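Local coordinates for single-stranded DNA-binding protein WHY3, chloroplastic (Arabidopsis thaliana, PDB 4KOQ) that binds single-stranded DNA as a homotetramer, maintains plastid genome stability by preventing illegitimate recombination, and represses transcription of the kinesin gene KP1 in the nucleus, at residues N121-N126 with D132-I137; P29-L34 with F39-E44. All coordinates share one frame; numbering follows the deposited sequence.

Contact 1: residues N121-N126 with D132-I137; sequences NLSVQN and DESVYI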
ATOM      1  N   ASN A 121     -23.177   8.326  10.277  1.00 18.85           N
ATOM      2  CA  ASN A 121     -24.447   8.152  10.973  1.00 21.77           C
ATOM      3  C   ASN A 121     -24.943   6.742  10.763  1.00 25.32           C
ATOM      4  O   ASN A 121     -25.042   6.307   9.634  1.00 24.98           O
ATOM      5  CB  ASN A 121     -25.434   9.167  10.410  1.00 20.84           C
ATOM      6  CG  ASN A 121     -26.854   8.954  10.915  1.00 29.03           C
ATOM      7  OD1 ASN A 121     -27.797   8.972  10.141  1.00 34.62           O
ATOM      8  ND2 ASN A 121     -26.995   8.722  12.209  1.00 28.97           N
ATOM      9  N   LEU A 122     -25.245   6.007  11.829  1.00 21.16           N
ATOM     10  CA  LEU A 122     -25.967   4.752  11.664  1.00 20.77           C
ATOM     11  C   LEU A 122     -27.375   4.892  12.233  1.00 22.13           C
ATOM     12  O   LEU A 122     -27.514   5.267  13.396  1.00 20.74           O
ATOM     13  CB  LEU A 122     -25.229   3.634  12.374  1.00 20.22           C
ATOM     14  CG  LEU A 122     -25.890   2.261  12.394  1.00 23.76           C
ATOM     15  CD1 LEU A 122     -26.191   1.694  11.024  1.00 20.00           C
ATOM     16  CD2 LEU A 122     -25.032   1.279  13.193  1.00 26.54           C
ATOM     17  N   SER A 123     -28.387   4.583  11.420  1.00 22.24           N
ATOM     18  CA  SER A 123     -29.780   4.681  11.861  1.00 20.90           C
ATOM     19  C   SER A 123     -30.339   3.295  11.700  1.00 21.74           C
ATOM     20  O   SER A 123     -30.219   2.712  10.643  1.00 22.40           O
ATOM     21  CB  SER A 123     -30.539   5.742  11.030  1.00 24.93           C
ATOM     22  OG  SER A 123     -31.963   5.660  11.172  1.00 33.39           O
ATOM     23  N   VAL A 124     -30.914   2.758  12.771  1.00 24.88           N
ATOM     24  CA  VAL A 124     -31.497   1.433  12.738  1.00 24.33           C
ATOM     25  C   VAL A 124     -33.001   1.625  13.010  1.00 25.36           C
ATOM     26  O   VAL A 124     -33.356   2.099  14.062  1.00 23.90           O
ATOM     27  CB  VAL A 124     -30.894   0.544  13.821  1.00 26.89           C
ATOM     28  CG1 VAL A 124     -31.531  -0.826  13.778  1.00 32.86           C
ATOM     29  CG2 VAL A 124     -29.336   0.417  13.661  1.00 26.58           C
ATOM     30  N   GLN A 125     -33.837   1.251  12.052  1.00 28.48           N
ATOM     31  CA  GLN A 125     -35.216   1.692  12.031  1.00 34.90           C
ATOM     32  C   GLN A 125     -36.100   0.471  12.115  1.00 32.16           C
ATOM     33  O   GLN A 125     -35.991  -0.432  11.289  1.00 33.07           O
ATOM     34  CB  GLN A 125     -35.498   2.461  10.745  1.00 35.32           C
ATOM     35  CG  GLN A 125     -34.573   3.664  10.521  1.00 37.32           C
ATOM     36  CD  GLN A 125     -34.581   4.142   9.080  1.00 50.85           C
ATOM     37  OE1 GLN A 125     -35.423   3.728   8.285  1.00 56.87           O
ATOM     38  NE2 GLN A 125     -33.637   5.006   8.735  1.00 44.63           N
ATOM     39  N   ASN A 126     -36.942   0.435  13.137  1.00 41.87           N
ATOM     40  CA  ASN A 126     -37.966  -0.591  13.258  1.00 49.79           C
ATOM     41  C   ASN A 126     -39.315   0.077  13.118  1.00 56.97           C
ATOM     42  O   ASN A 126     -39.805   0.668  14.079  1.00 52.30           O
ATOM     43  CB  ASN A 126     -37.874  -1.275  14.615  1.00 55.05           C
ATOM     44  CG  ASN A 126     -38.858  -2.423  14.758  1.00 63.98           C
ATOM     45  OD1 ASN A 126     -39.953  -2.400  14.191  1.00 65.51           O
ATOM     46  ND2 ASN A 126     -38.464  -3.439  15.507  1.00 65.11           N
ATOM     47  N   ASP A 132     -36.626   4.683  15.703  1.00 31.62           N
ATOM     48  CA  ASP A 132     -35.435   4.945  14.908  1.00 29.85           C
ATOM     49  C   ASP A 132     -34.345   5.193  15.959  1.00 32.01           C
ATOM     50  O   ASP A 132     -34.454   6.147  16.743  1.00 37.78           O
ATOM     51  CB  ASP A 132     -35.657   6.199  14.061  1.00 31.49           C
ATOM     52  CG  ASP A 132     -34.566   6.411  13.038  1.00 41.32           C
ATOM     53  OD1 ASP A 132     -33.451   5.963  13.329  1.00 35.62           O
ATOM     54  OD2 ASP A 132     -34.823   7.003  11.958  1.00 35.50           O
ATOM     55  N   GLU A 133     -33.336   4.315  16.016  1.00 30.53           N
ATOM     56  CA  GLU A 133     -32.190   4.532  16.886  1.00 29.92           C
ATOM     57  C   GLU A 133     -31.033   4.972  15.994  1.00 27.33           C
ATOM     58  O   GLU A 133     -30.654   4.221  15.110  1.00 29.75           O
ATOM     59  CB  GLU A 133     -31.800   3.230  17.568  1.00 33.10           C
ATOM     60  CG  GLU A 133     -32.923   2.623  18.415  1.00 45.11           C
ATOM     61  CD  GLU A 133     -33.080   3.341  19.726  1.00 58.32           C
ATOM     62  OE1 GLU A 133     -32.054   3.557  20.407  1.00 72.59           O
ATOM     63  OE2 GLU A 133     -34.224   3.709  20.075  1.00 76.88           O
ATOM     64  N   SER A 134     -30.517   6.165  16.220  1.00 28.13           N
ATOM     65  CA  SER A 134     -29.594   6.831  15.297  1.00 27.11           C
ATOM     66  C   SER A 134     -28.412   7.316  16.114  1.00 35.31           C
ATOM     67  O   SER A 134     -28.602   7.914  17.160  1.00 35.66           O
ATOM     68  CB  SER A 134     -30.324   7.998  14.607  1.00 30.76           C
ATOM     69  OG  SER A 134     -29.648   8.542  13.467  1.00 35.06           O
ATOM     70  N   VAL A 135     -27.196   6.989  15.676  1.00 25.29           N
ATOM     71  CA  VAL A 135     -25.971   7.398  16.365  1.00 21.40           C
ATOM     72  C   VAL A 135     -25.128   8.137  15.348  1.00 23.74           C
ATOM     73  O   VAL A 135     -24.945   7.627  14.248  1.00 21.03           O
ATOM     74  CB  VAL A 135     -25.150   6.193  16.889  1.00 25.05           C
ATOM     75  CG1 VAL A 135     -23.863   6.690  17.583  1.00 23.42           C
ATOM     76  CG2 VAL A 135     -25.960   5.367  17.862  1.00 35.93           C
ATOM     77  N   TYR A 136     -24.658   9.329  15.697  1.00 21.44           N
ATOM     78  CA  TYR A 136     -23.823  10.147  14.820  1.00 21.79           C
ATOM     79  C   TYR A 136     -22.476  10.293  15.453  1.00 20.58           C
ATOM     80  O   TYR A 136     -22.380  10.449  16.688  1.00 23.69           O
ATOM     81  CB  TYR A 136     -24.395  11.547  14.719  1.00 25.73           C
ATOM     82  CG  TYR A 136     -25.670  11.639  13.928  1.00 25.05           C
ATOM     83  CD1 TYR A 136     -26.899  11.388  14.521  1.00 27.84           C
ATOM     84  CD2 TYR A 136     -25.645  12.015  12.596  1.00 27.70           C
ATOM     85  CE1 TYR A 136     -28.076  11.487  13.775  1.00 29.19           C
ATOM     86  CE2 TYR A 136     -26.798  12.098  11.850  1.00 28.82           C
ATOM     87  CZ  TYR A 136     -28.010  11.859  12.449  1.00 31.19           C
ATOM     88  OH  TYR A 136     -29.159  11.949  11.689  1.00 31.88           O
ATOM     89  N   ILE A 137     -21.430  10.304  14.644  1.00 18.36           N
ATOM     90  CA  ILE A 137     -20.103  10.577  15.183  1.00 17.79           C
ATOM     91  C   ILE A 137     -19.312  11.341  14.142  1.00 20.08           C
ATOM     92  O   ILE A 137     -19.293  10.978  12.979  1.00 16.93           O
ATOM     93  CB  ILE A 137     -19.416   9.314  15.653  1.00 23.04           C
ATOM     94  CG1 ILE A 137     -18.139   9.668  16.447  1.00 20.65           C
ATOM     95  CG2 ILE A 137     -19.116   8.411  14.467  1.00 19.34           C
ATOM     96  CD1 ILE A 137     -17.377   8.487  17.016  1.00 21.08           C
TER
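The amide of Asn121 lies flat over one face of the Tyr136 ring, the two planes 6° apart. ND2 sits above the ring centre, and Asn121 CG comes within 3.3 Å of Tyr136 CE2. Asn121 CG is anti to its backbone N (chi1 172°), which carries the amide across to the neighbouring strand. There ND2 uses both of its N-H groups. Asn121 ND2 bonds nearly straight to Ser134 OG (2.9 Å), in the amide plane. Asn121 ND2 also meets Val135 O at 3.1 Å, from above the carbonyl plane of Val135, while Leu122 N bonds to that oxygen too. The amide is thus fixed in its rotation. Farther along the same face, Ser123 OG donates to Asp132 OD1 on the syn side of the carboxylate, at 2.6 Å. Gln125 NE2 reaches back along its own strand to Ser123 OG (3.0 Å), so this hydroxyl both gives and receives. The other face carries Leu122, Val124 and Val135, with Glu133 at its margin. Leu122 and Val135 are buried and pack on Phe51 of strand 39-56. This is an antiparallel beta hairpin with one polar and one largely apolar face; its strand 131-140 is outermost, within this chain, in one four-stranded Whirly sheet.

Contact 2: residues P29-L34 with F39-E44; sequences PEFVAL and FKLTKE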
ATOM      1  N   PRO A  29     -12.201 -13.611   5.777  1.00 23.79           N
ATOM      2  CA  PRO A  29     -13.022 -14.396   4.866  1.00 25.20           C
ATOM      3  C   PRO A  29     -13.227 -15.833   5.385  1.00 33.50           C
ATOM      4  O   PRO A  29     -12.499 -16.253   6.281  1.00 31.96           O
ATOM      5  CB  PRO A  29     -12.226 -14.376   3.562  1.00 26.72           C
ATOM      6  CG  PRO A  29     -10.850 -14.113   3.940  1.00 31.87           C
ATOM      7  CD  PRO A  29     -10.855 -13.357   5.243  1.00 27.84           C
ATOM      8  N   GLU A  30     -14.216 -16.531   4.826  1.00 34.65           N
ATOM      9  CA  GLU A  30     -14.485 -17.926   5.161  1.00 38.31           C
ATOM     10  C   GLU A  30     -14.102 -18.808   3.990  1.00 38.16           C
ATOM     11  O   GLU A  30     -14.282 -18.436   2.833  1.00 31.95           O
ATOM     12  CB  GLU A  30     -15.955 -18.133   5.502  1.00 35.76           C
ATOM     13  CG  GLU A  30     -16.373 -17.496   6.801  1.00 42.50           C
ATOM     14  CD  GLU A  30     -17.858 -17.683   7.097  1.00 55.48           C
ATOM     15  OE1 GLU A  30     -18.531 -18.422   6.347  1.00 54.00           O
ATOM     16  OE2 GLU A  30     -18.357 -17.088   8.077  1.00 58.51           O
ATOM     17  N   PHE A  31     -13.555 -19.976   4.316  1.00 34.83           N
ATOM     18  CA  PHE A  31     -13.084 -20.918   3.325  1.00 34.72           C
ATOM     19  C   PHE A  31     -13.750 -22.268   3.573  1.00 45.39           C
ATOM     20  O   PHE A  31     -14.237 -22.531   4.670  1.00 43.30           O
ATOM     21  CB  PHE A  31     -11.576 -21.080   3.461  1.00 43.04           C
ATOM     22  CG  PHE A  31     -10.804 -19.903   2.996  1.00 41.14           C
ATOM     23  CD1 PHE A  31     -10.471 -19.780   1.670  1.00 40.42           C
ATOM     24  CD2 PHE A  31     -10.423 -18.909   3.875  1.00 46.24           C
ATOM     25  CE1 PHE A  31      -9.764 -18.710   1.226  1.00 39.45           C
ATOM     26  CE2 PHE A  31      -9.704 -17.828   3.426  1.00 42.10           C
ATOM     27  CZ  PHE A  31      -9.386 -17.728   2.099  1.00 40.04           C
ATOM     28  N   VAL A  32     -13.780 -23.115   2.557  1.00 45.91           N
ATOM     29  CA  VAL A  32     -14.133 -24.513   2.778  1.00 50.79           C
ATOM     30  C   VAL A  32     -13.028 -25.378   2.210  1.00 50.95           C
ATOM     31  O   VAL A  32     -12.340 -24.976   1.278  1.00 40.86           O
ATOM     32  CB  VAL A  32     -15.478 -24.880   2.147  1.00 49.58           C
ATOM     33  CG1 VAL A  32     -16.573 -23.998   2.727  1.00 58.62           C
ATOM     34  CG2 VAL A  32     -15.417 -24.757   0.642  1.00 50.05           C
ATOM     35  N   ALA A  33     -12.839 -26.559   2.788  1.00 54.17           N
ATOM     36  CA  ALA A  33     -11.815 -27.476   2.302  1.00 56.71           C
ATOM     37  C   ALA A  33     -12.396 -28.331   1.188  1.00 49.21           C
ATOM     38  O   ALA A  33     -13.460 -28.919   1.353  1.00 60.77           O
ATOM     39  CB  ALA A  33     -11.304 -28.351   3.435  1.00 57.85           C
ATOM     40  N   LEU A  34     -11.716 -28.378   0.043  1.00 52.65           N
ATOM     41  CA  LEU A  34     -12.144 -29.237  -1.061  1.00 59.63           C
ATOM     42  C   LEU A  34     -11.547 -30.641  -0.911  1.00 58.92           C
ATOM     43  O   LEU A  34     -10.605 -30.845  -0.140  1.00 53.50           O
ATOM     44  CB  LEU A  34     -11.726 -28.627  -2.400  1.00 58.74           C
ATOM     45  CG  LEU A  34     -12.211 -27.190  -2.613  1.00 56.63           C
ATOM     46  CD1 LEU A  34     -11.749 -26.655  -3.959  1.00 51.07           C
ATOM     47  CD2 LEU A  34     -13.730 -27.122  -2.479  1.00 48.10           C
ATOM     48  N   PHE A  39      -8.349 -25.088  -0.713  1.00 53.77           N
ATOM     49  CA  PHE A  39      -9.424 -24.381  -0.032  1.00 46.38           C
ATOM     50  C   PHE A  39     -10.053 -23.367  -0.974  1.00 45.49           C
ATOM     51  O   PHE A  39      -9.392 -22.812  -1.849  1.00 42.65           O
ATOM     52  CB  PHE A  39      -8.885 -23.687   1.204  1.00 50.18           C
ATOM     53  CG  PHE A  39      -8.361 -24.626   2.222  1.00 58.24           C
ATOM     54  CD1 PHE A  39      -9.218 -25.254   3.106  1.00 63.12           C
ATOM     55  CD2 PHE A  39      -7.006 -24.898   2.295  1.00 66.35           C
ATOM     56  CE1 PHE A  39      -8.728 -26.131   4.055  1.00 64.95           C
ATOM     57  CE2 PHE A  39      -6.514 -25.773   3.241  1.00 69.83           C
ATOM     58  CZ  PHE A  39      -7.375 -26.388   4.120  1.00 67.24           C
ATOM     59  N   LYS A  40     -11.347 -23.155  -0.813  1.00 42.46           N
ATOM     60  CA  LYS A  40     -12.060 -22.237  -1.673  1.00 42.11           C
ATOM     61  C   LYS A  40     -12.708 -21.179  -0.807  1.00 38.22           C
ATOM     62  O   LYS A  40     -13.341 -21.502   0.199  1.00 35.70           O
ATOM     63  CB  LYS A  40     -13.142 -22.962  -2.438  1.00 42.75           C
ATOM     64  CG  LYS A  40     -13.964 -22.067  -3.335  1.00 45.18           C
ATOM     65  CD  LYS A  40     -15.206 -22.796  -3.824  1.00 52.79           C
ATOM     66  CE  LYS A  40     -15.744 -22.195  -5.115  1.00 54.94           C
ATOM     67  NZ  LYS A  40     -14.846 -22.466  -6.278  1.00 72.28           N
ATOM     68  N   LEU A  41     -12.576 -19.925  -1.223  1.00 35.91           N
ATOM     69  CA  LEU A  41     -13.157 -18.815  -0.482  1.00 28.09           C
ATOM     70  C   LEU A  41     -14.632 -18.856  -0.714  1.00 30.92           C
ATOM     71  O   LEU A  41     -15.064 -18.805  -1.846  1.00 39.56           O
ATOM     72  CB  LEU A  41     -12.579 -17.460  -0.971  1.00 31.87           C
ATOM     73  CG  LEU A  41     -13.198 -16.254  -0.234  1.00 29.17           C
ATOM     74  CD1 LEU A  41     -12.155 -15.173  -0.022  1.00 36.30           C
ATOM     75  CD2 LEU A  41     -14.330 -15.706  -1.023  1.00 36.30           C
ATOM     76  N   THR A  42     -15.414 -18.945   0.354  1.00 34.75           N
ATOM     77  CA  THR A  42     -16.855 -19.036   0.228  1.00 41.69           C
ATOM     78  C   THR A  42     -17.572 -17.773   0.718  1.00 45.74           C
ATOM     79  O   THR A  42     -18.731 -17.550   0.391  1.00 42.62           O
ATOM     80  CB  THR A  42     -17.385 -20.218   1.033  1.00 44.62           C
ATOM     81  OG1 THR A  42     -16.921 -20.121   2.383  1.00 42.37           O
ATOM     82  CG2 THR A  42     -16.894 -21.537   0.418  1.00 43.18           C
ATOM     83  N   LYS A  43     -16.887 -16.954   1.512  1.00 36.04           N
ATOM     84  CA  LYS A  43     -17.445 -15.669   1.932  1.00 39.53           C
ATOM     85  C   LYS A  43     -16.317 -14.644   2.131  1.00 25.80           C
ATOM     86  O   LYS A  43     -15.361 -14.925   2.808  1.00 28.17           O
ATOM     87  CB  LYS A  43     -18.215 -15.833   3.234  1.00 38.47           C
ATOM     88  CG  LYS A  43     -19.034 -14.608   3.641  1.00 47.83           C
ATOM     89  CD  LYS A  43     -19.667 -14.806   5.004  1.00 45.31           C
ATOM     90  CE  LYS A  43     -20.881 -13.907   5.216  1.00 54.57           C
ATOM     91  NZ  LYS A  43     -20.514 -12.487   5.433  1.00 59.91           N
ATOM     92  N   GLU A  44     -16.440 -13.492   1.487  1.00 32.56           N
ATOM     93  CA  GLU A  44     -15.501 -12.409   1.691  1.00 29.92           C
ATOM     94  C   GLU A  44     -15.483 -12.000   3.135  1.00 25.65           C
ATOM     95  O   GLU A  44     -16.466 -12.134   3.873  1.00 27.62           O
ATOM     96  CB  GLU A  44     -15.913 -11.186   0.895  1.00 26.99           C
ATOM     97  CG  GLU A  44     -15.893 -11.306  -0.555  1.00 36.91           C
ATOM     98  CD  GLU A  44     -16.318 -10.000  -1.194  1.00 43.84           C
ATOM     99  OE1 GLU A  44     -17.282  -9.338  -0.670  1.00 34.82           O
ATOM    100  OE2 GLU A  44     -15.645  -9.626  -2.185  1.00 35.24           O
TER
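Phe31 and Leu41 form a non-hydrogen-bonded antiparallel pair, and CD1 and CE1 of the Phe31 ring carry the contact. Its CE1 lies 3.8 Å from Leu41 CB, and CD1 also reaches Phe39 CB. With CG anti to the carbonyl carbon (chi1 -72°), the ring crosses to the backbone of Leu41. Next along this apolar face, Ala33 CB meets Phe39 CE1 at 3.5 Å. At the other end, Pro29 CB packs on Leu41 CD1 at 3.7 Å. This is the close side, and other subunits cover it. Phe9 of the second subunit meets the Phe31 ring edge-to-face and also meets Phe39, while Ala172 and Leu173 of the third pack on Phe31 and Phe39. Cutting Phe31 back to an alanine is likely to open a gap beside Leu41 and Phe39 and leave Phe9 of the second subunit without its edge-to-face partner.

The reverse face, with Glu30, Val32, Lys40 and Lys43, is mostly polar and exposed. Glu30 and Lys43 run side by side, but Glu30 OE2 and Lys43 NZ stay 5.7 Å apart, too far for a salt bridge. Lys40 ends away from the partner strand. One tight spot remains here, where Thr42 CG2 presses on Val32 CG1 at 3.4 Å.

Between the faces, Glu30 O takes two backbone N-H groups from the same face of its plane. Thr42 N lies 2.8 Å from Glu30 O, and Lys43 N a longer 3.3 Å from Glu30 O. Thr42 OG1 adds a weak bond to the same oxygen. Thr42 and Lys43 thus both stand opposite Glu30. This is a classic beta bulge, here in a hairpin that reaches out from the body of the chain into the tetramer interface, where Phe39 and Lys40 pair in parallel with a strand of the second subunit and the sheet runs on.

Overall arrangement
Contact 1 is partly buried, and contact 2 is a surface contact within the chain. Their centres lie about 33 Å apart on opposite sides of the chain's centre, and their nearest atoms are about 16 Å apart. Each joins two consecutive strands of an antiparallel hairpin, but in different four-stranded sheets. The two sheets still meet, because contact 1 packs its buried face on strand 39-56, the strand that also carries residues 39-44. Contact 1 keeps a regular register and adds side-chain hydrogen bonds on its polar face to the backbone bonds. No other subunit touches it. Contact 2 shifts register at a bulge, and its aromatic face is completed by two other subunits.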